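Local atomic coordinates of probable ribose-5-phosphate isomerase B (Mycoplasma genitalium, PDB entry 6MU0), a protein that probably catalyses the interconversion of ribulose 5-phosphate and ribose 5-phosphate in the non-oxidative stage of the pentose phosphate pathway. Residues A[63-68]-A[88-93]; A[93-98]-A[113-118]. All blocks are in the same frame, centred on the assembly; numbering follows the deposited sequence.

Contact 1: A[63-68]-A[88-93]; sequences KVKKNS and NKVKGV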
loop_
_atom_site.group_PDB
_atom_site.type_symbol
_atom_site.label_atom_id
_atom_site.label_comp_id
_atom_site.label_asym_id
_atom_site.label_seq_id
_atom_site.Cartn_x
_atom_site.Cartn_y
_atom_site.Cartn_z
ATOM N N LYS A 63 1.576 -9.032 -6.751
ATOM C CA LYS A 63 2.635 -9.585 -5.907
ATOM C C LYS A 63 2.125 -9.846 -4.496
ATOM O O LYS A 63 2.369 -10.917 -3.923
ATOM C CB LYS A 63 3.847 -8.651 -5.874
ATOM C CG LYS A 63 4.664 -8.627 -7.144
ATOM C CD LYS A 63 5.406 -9.935 -7.350
ATOM C CE LYS A 63 6.352 -9.835 -8.533
ATOM N NZ LYS A 63 7.096 -11.105 -8.744
ATOM N N VAL A 64 1.427 -8.868 -3.907
ATOM C CA VAL A 64 0.907 -9.046 -2.554
ATOM C C VAL A 64 -0.025 -10.249 -2.493
ATOM O O VAL A 64 0.006 -11.023 -1.532
ATOM C CB VAL A 64 0.251 -7.744 -2.058
ATOM C CG1 VAL A 64 -0.456 -7.959 -0.726
ATOM C CG2 VAL A 64 1.305 -6.659 -1.937
ATOM N N LYS A 65 -0.833 -10.448 -3.542
ATOM C CA LYS A 65 -1.756 -11.581 -3.615
ATOM C C LYS A 65 -1.060 -12.923 -3.396
ATOM O O LYS A 65 -1.670 -13.850 -2.854
ATOM C CB LYS A 65 -2.461 -11.564 -4.975
ATOM C CG LYS A 65 -3.231 -12.822 -5.362
ATOM C CD LYS A 65 -3.891 -12.622 -6.724
ATOM C CE LYS A 65 -4.633 -13.855 -7.202
ATOM N NZ LYS A 65 -5.282 -13.602 -8.520
ATOM N N LYS A 66 0.204 -13.053 -3.817
ATOM C CA LYS A 66 0.945 -14.307 -3.678
ATOM C C LYS A 66 1.379 -14.583 -2.242
ATOM O O LYS A 66 1.662 -15.737 -1.895
ATOM C CB LYS A 66 2.184 -14.261 -4.575
ATOM C CG LYS A 66 1.876 -14.112 -6.057
ATOM C CD LYS A 66 3.097 -13.657 -6.843
ATOM C CE LYS A 66 4.257 -14.628 -6.704
ATOM N NZ LYS A 66 5.456 -14.150 -7.450
ATOM N N ASN A 67 1.469 -13.552 -1.407
ATOM C CA ASN A 67 1.879 -13.698 -0.019
ATOM C C ASN A 67 1.084 -12.713 0.831
ATOM O O ASN A 67 1.635 -11.858 1.512
ATOM C CB ASN A 67 3.382 -13.488 0.137
ATOM C CG ASN A 67 4.185 -14.685 -0.314
ATOM O OD1 ASN A 67 4.237 -15.701 0.374
ATOM N ND2 ASN A 67 4.812 -14.576 -1.479
ATOM N N SER A 68 -0.243 -12.864 0.811
ATOM C CA SER A 68 -1.122 -11.807 1.297
ATOM C C SER A 68 -1.072 -11.645 2.804
ATOM O O SER A 68 -1.498 -10.602 3.309
ATOM C CB SER A 68 -2.555 -12.057 0.829
ATOM O OG SER A 68 -3.057 -13.257 1.381
ATOM N N ASN A 88 -7.798 -3.113 -4.682
ATOM C CA ASN A 88 -8.845 -3.867 -4.003
ATOM C C ASN A 88 -9.568 -4.847 -4.922
ATOM O O ASN A 88 -10.246 -5.745 -4.419
ATOM C CB ASN A 88 -9.835 -2.921 -3.314
ATOM C CG ASN A 88 -9.353 -2.470 -1.953
ATOM O OD1 ASN A 88 -8.970 -3.298 -1.120
ATOM N ND2 ASN A 88 -9.367 -1.161 -1.711
ATOM N N LYS A 89 -9.424 -4.727 -6.245
ATOM C CA LYS A 89 -9.989 -5.743 -7.124
ATOM C C LYS A 89 -9.249 -7.070 -7.022
ATOM O O LYS A 89 -9.790 -8.098 -7.435
ATOM C CB LYS A 89 -9.974 -5.281 -8.583
ATOM C CG LYS A 89 -10.799 -4.050 -8.881
ATOM C CD LYS A 89 -12.254 -4.277 -8.531
ATOM C CE LYS A 89 -13.105 -3.044 -8.789
ATOM N NZ LYS A 89 -14.521 -3.320 -8.416
ATOM N N VAL A 90 -8.036 -7.074 -6.484
ATOM C CA VAL A 90 -7.167 -8.242 -6.501
ATOM C C VAL A 90 -7.484 -9.137 -5.308
ATOM O O VAL A 90 -7.625 -8.661 -4.173
ATOM C CB VAL A 90 -5.694 -7.802 -6.518
ATOM C CG1 VAL A 90 -4.770 -9.006 -6.516
ATOM C CG2 VAL A 90 -5.436 -6.918 -7.734
ATOM N N LYS A 91 -7.589 -10.440 -5.568
ATOM C CA LYS A 91 -7.916 -11.401 -4.522
ATOM C C LYS A 91 -6.887 -11.362 -3.403
ATOM O O LYS A 91 -5.677 -11.390 -3.645
ATOM C CB LYS A 91 -7.951 -12.807 -5.115
ATOM C CG LYS A 91 -9.082 -13.029 -6.099
ATOM C CD LYS A 91 -10.437 -13.025 -5.410
ATOM C CE LYS A 91 -11.571 -13.191 -6.412
ATOM N NZ LYS A 91 -11.653 -12.033 -7.340
ATOM N N GLY A 92 -7.379 -11.305 -2.166
ATOM C CA GLY A 92 -6.521 -11.311 -1.006
ATOM C C GLY A 92 -5.952 -9.963 -0.636
ATOM O O GLY A 92 -5.291 -9.853 0.406
ATOM N N VAL A 93 -6.179 -8.941 -1.441
ATOM C CA VAL A 93 -5.642 -7.618 -1.160
ATOM C C VAL A 93 -6.658 -6.807 -0.371
ATOM O O VAL A 93 -7.862 -6.834 -0.651
ATOM C CB VAL A 93 -5.226 -6.916 -2.466
ATOM C CG1 VAL A 93 -4.889 -5.449 -2.212
ATOM C CG2 VAL A 93 -4.040 -7.643 -3.072
HETATM O O HOH W 1 -4.613 -13.863 -2.444
#
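The type II beta turn from Val90 to Val93, in the loop between helix 81-88 and strand 95-97, packs against the C-terminal end of helix 53-66, with Lys65 lying over the turn and Val64 and Ser68 meeting its far end. Val93 N closes the turn on Val90 O at 3.1 Å, and Gly92, with a positive phi of 83°, takes its third position. Lys65 does most of the touching through its aliphatic carbons. Its CG stands anti to the backbone N (chi1 167°) and the chain is fully extended beyond, which carries CD alongside the turn, 3.7 Å from Val90 CG1. On the way, Lys65 CG passes 3.3 Å from Lys91 O. The side chains of Lys65 and Lys91 run side by side in the same direction, CE of the first against CB of the second, and then diverge. Lys91 kinks twice, at its second and fourth torsions, and Lys65 NZ and Lys91 NZ end 6.7 Å apart. The polar link between the segments is a water, which donates to Lys65 O at 3.0 Å and to Lys91 O at 2.9 Å and so ties the last turn of the helix to the loop. Further along, Ser68 CB rests 3.5 Å from Gly92 O. On the inner side, Val64 CG1 reaches Val93 CG2 at 4.3 Å, a loose apolar touch. Glu156 of helix 144-158 accepts a hydrogen bond from Gly92 N; Val90 also packs on Phe58 and Ala61 of helix 53-66, while Val64 and Val93 both touch Val115 of strand 115-117.

Contact 2: A[93-98]-A[113-118]; sequences VLAALV and ANVLCL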
loop_
_atom_site.group_PDB
_atom_site.type_symbol
_atom_site.label_atom_id
_atom_site.label_comp_id
_atom_site.label_asym_id
_atom_site.label_seq_id
_atom_site.Cartn_x
_atom_site.Cartn_y
_atom_site.Cartn_z
ATOM N N VAL A 93 -6.179 -8.941 -1.441
ATOM C CA VAL A 93 -5.642 -7.618 -1.160
ATOM C C VAL A 93 -6.658 -6.807 -0.371
ATOM O O VAL A 93 -7.862 -6.834 -0.651
ATOM C CB VAL A 93 -5.226 -6.916 -2.466
ATOM C CG1 VAL A 93 -4.889 -5.449 -2.212
ATOM C CG2 VAL A 93 -4.040 -7.643 -3.072
ATOM N N LEU A 94 -6.166 -6.090 0.634
ATOM C CA LEU A 94 -6.957 -5.151 1.423
ATOM C C LEU A 94 -6.194 -3.831 1.361
ATOM O O LEU A 94 -5.159 -3.674 2.013
ATOM C CB LEU A 94 -7.105 -5.664 2.852
ATOM C CG LEU A 94 -7.891 -6.972 2.993
ATOM C CD1 LEU A 94 -7.732 -7.487 4.418
ATOM C CD2 LEU A 94 -9.363 -6.787 2.631
ATOM N N ALA A 95 -6.678 -2.895 0.549
ATOM C CA ALA A 95 -5.950 -1.666 0.261
ATOM C C ALA A 95 -6.620 -0.478 0.943
ATOM O O ALA A 95 -7.824 -0.246 0.763
ATOM C CB ALA A 95 -5.856 -1.428 -1.246
ATOM N N ALA A 96 -5.834 0.264 1.724
ATOM C CA ALA A 96 -6.317 1.374 2.530
ATOM C C ALA A 96 -5.726 2.681 2.031
ATOM O O ALA A 96 -4.503 2.815 1.927
ATOM C CB ALA A 96 -5.884 1.191 3.982
ATOM N N LEU A 97 -6.593 3.654 1.772
ATOM C CA LEU A 97 -6.168 4.993 1.389
ATOM C C LEU A 97 -6.006 5.829 2.655
ATOM O O LEU A 97 -6.965 6.022 3.411
ATOM C CB LEU A 97 -7.180 5.625 0.433
ATOM C CG LEU A 97 -6.936 7.087 0.045
ATOM C CD1 LEU A 97 -5.500 7.337 -0.394
ATOM C CD2 LEU A 97 -7.906 7.526 -1.047
ATOM N N VAL A 98 -4.788 6.309 2.890
ATOM C CA VAL A 98 -4.470 7.094 4.077
ATOM C C VAL A 98 -3.840 8.400 3.621
ATOM O O VAL A 98 -2.814 8.388 2.928
ATOM C CB VAL A 98 -3.516 6.346 5.025
ATOM C CG1 VAL A 98 -3.186 7.209 6.226
ATOM C CG2 VAL A 98 -4.098 5.010 5.462
ATOM N N ALA A 113 -4.892 -3.874 6.594
ATOM C CA ALA A 113 -4.543 -3.595 5.210
ATOM C C ALA A 113 -3.183 -4.189 4.873
ATOM O O ALA A 113 -2.248 -4.127 5.671
ATOM C CB ALA A 113 -4.501 -2.087 4.981
ATOM N N ASN A 114 -3.071 -4.763 3.677
ATOM C CA ASN A 114 -1.770 -5.171 3.166
ATOM C C ASN A 114 -1.275 -4.306 2.018
ATOM O O ASN A 114 -0.166 -4.537 1.527
ATOM C CB ASN A 114 -1.714 -6.668 2.829
ATOM C CG ASN A 114 -2.811 -7.105 1.880
ATOM O OD1 ASN A 114 -3.406 -6.293 1.168
ATOM N ND2 ASN A 114 -3.083 -8.405 1.861
ATOM N N VAL A 115 -2.045 -3.292 1.614
ATOM C CA VAL A 115 -1.606 -2.308 0.638
ATOM C C VAL A 115 -1.988 -0.931 1.161
ATOM O O VAL A 115 -3.146 -0.698 1.538
ATOM C CB VAL A 115 -2.201 -2.561 -0.761
ATOM C CG1 VAL A 115 -1.876 -1.412 -1.716
ATOM C CG2 VAL A 115 -1.686 -3.884 -1.338
ATOM N N LEU A 116 -1.004 -0.039 1.210
ATOM C CA LEU A 116 -1.161 1.333 1.658
ATOM C C LEU A 116 -1.161 2.226 0.426
ATOM O O LEU A 116 -0.214 2.188 -0.369
ATOM C CB LEU A 116 0.017 1.686 2.567
ATOM C CG LEU A 116 0.118 3.136 3.021
ATOM C CD1 LEU A 116 -1.064 3.527 3.893
ATOM C CD2 LEU A 116 1.439 3.328 3.758
ATOM N N CYS A 117 -2.216 3.025 0.273
ATOM C CA CYS A 117 -2.388 3.924 -0.860
ATOM C C CYS A 117 -2.243 5.363 -0.389
ATOM O O CYS A 117 -2.834 5.752 0.629
ATOM C CB CYS A 117 -3.754 3.711 -1.509
ATOM S SG CYS A 117 -3.970 2.007 -2.097
ATOM N N LEU A 118 -1.461 6.142 -1.143
ATOM C CA LEU A 118 -1.028 7.474 -0.754
ATOM C C LEU A 118 -1.278 8.461 -1.886
ATOM O O LEU A 118 -1.268 8.104 -3.071
ATOM C CB LEU A 118 0.477 7.497 -0.456
ATOM C CG LEU A 118 0.979 6.514 0.599
ATOM C CD1 LEU A 118 2.492 6.548 0.682
ATOM C CD2 LEU A 118 0.359 6.807 1.951
#
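Leu94 and Asn114 open the backbone pairing of two parallel strands, 95-97 and 115-117. Leu94 O accepts twice from the other segment, from Asn114 N at 2.9 Å in the carbonyl plane and from Val115 N at 3.2 Å from above that plane. The ladder continues with Ala96 N to Val115 O, Cys117 N to Ala96 O at 2.8 Å, and Val98 N to Cys117 O. Ala95 CA and Leu97 CA add CA-H...O contacts to Val115 O and Cys117 O.

One side chain joins this network. Asn114 OD1 takes the Leu94 N-H at 2.8 Å in an almost straight bond (175°), the donor tilted out of the amide plane. With chi1 at 54° the amide is tucked back over its own backbone, which brings OD1 to Leu94 N. Asn114 ND2 donates to Ser68 O and Gly92 O, so three bonds fix the turn of the amide.

The strands belong to a beta-alpha-beta unit, with helix 101-109 as the crossover, at one edge of the five-stranded parallel sheet of this Rossmann-like alpha/beta fold. Strand 95-97 is outermost within the chain; Leu116 continues the pairing inward to Gly73 and Leu75.

Apolar packing divides between the two faces. On the face that carries Ala95, Val115, Leu97 and Cys117, Ala95 CB meets Val115 CB at 3.9 Å and Cys117 SG at 4.0 Å; helix 81-88 covers this face, Ala87 on Ala95 and Cys84 on Cys117. On the face of Ala96 and Leu116, Ala96 CB abuts Ala113 CB at 3.7 Å, and Leu116 CD1 touches Val98 CG2 at 3.7 Å, the two side chains crossing at a slant. Val98 also touches helices 101-109 and 125-137, Ala96 touches Ala107, and Ala113 touches Phe135.

Overall arrangement
Contacts 1 and 2 follow one another along the chain and share Val93, where the turn passes into the edge of the sheet; their centres lie about 11 Å apart. Two amides span the junction: Asn88 OD1 of contact 1 probably accepts a hydrogen bond from Ala95 N at 2.9 Å, and the ND2 of Asn114 in contact 2 reaches the turn of contact 1. Val64 CG1 packs on Asn114 CG at 3.6 Å. The centre of contact 2 is about 4 Å from that of the chain, the centre of contact 1 about 11 Å. The substrate lies beyond the C-terminal ends of the strands, whereas contact 1 is at their N-terminal ends: the side chain of Leu97 is about 8 Å from the bound ribulose-5-phosphate.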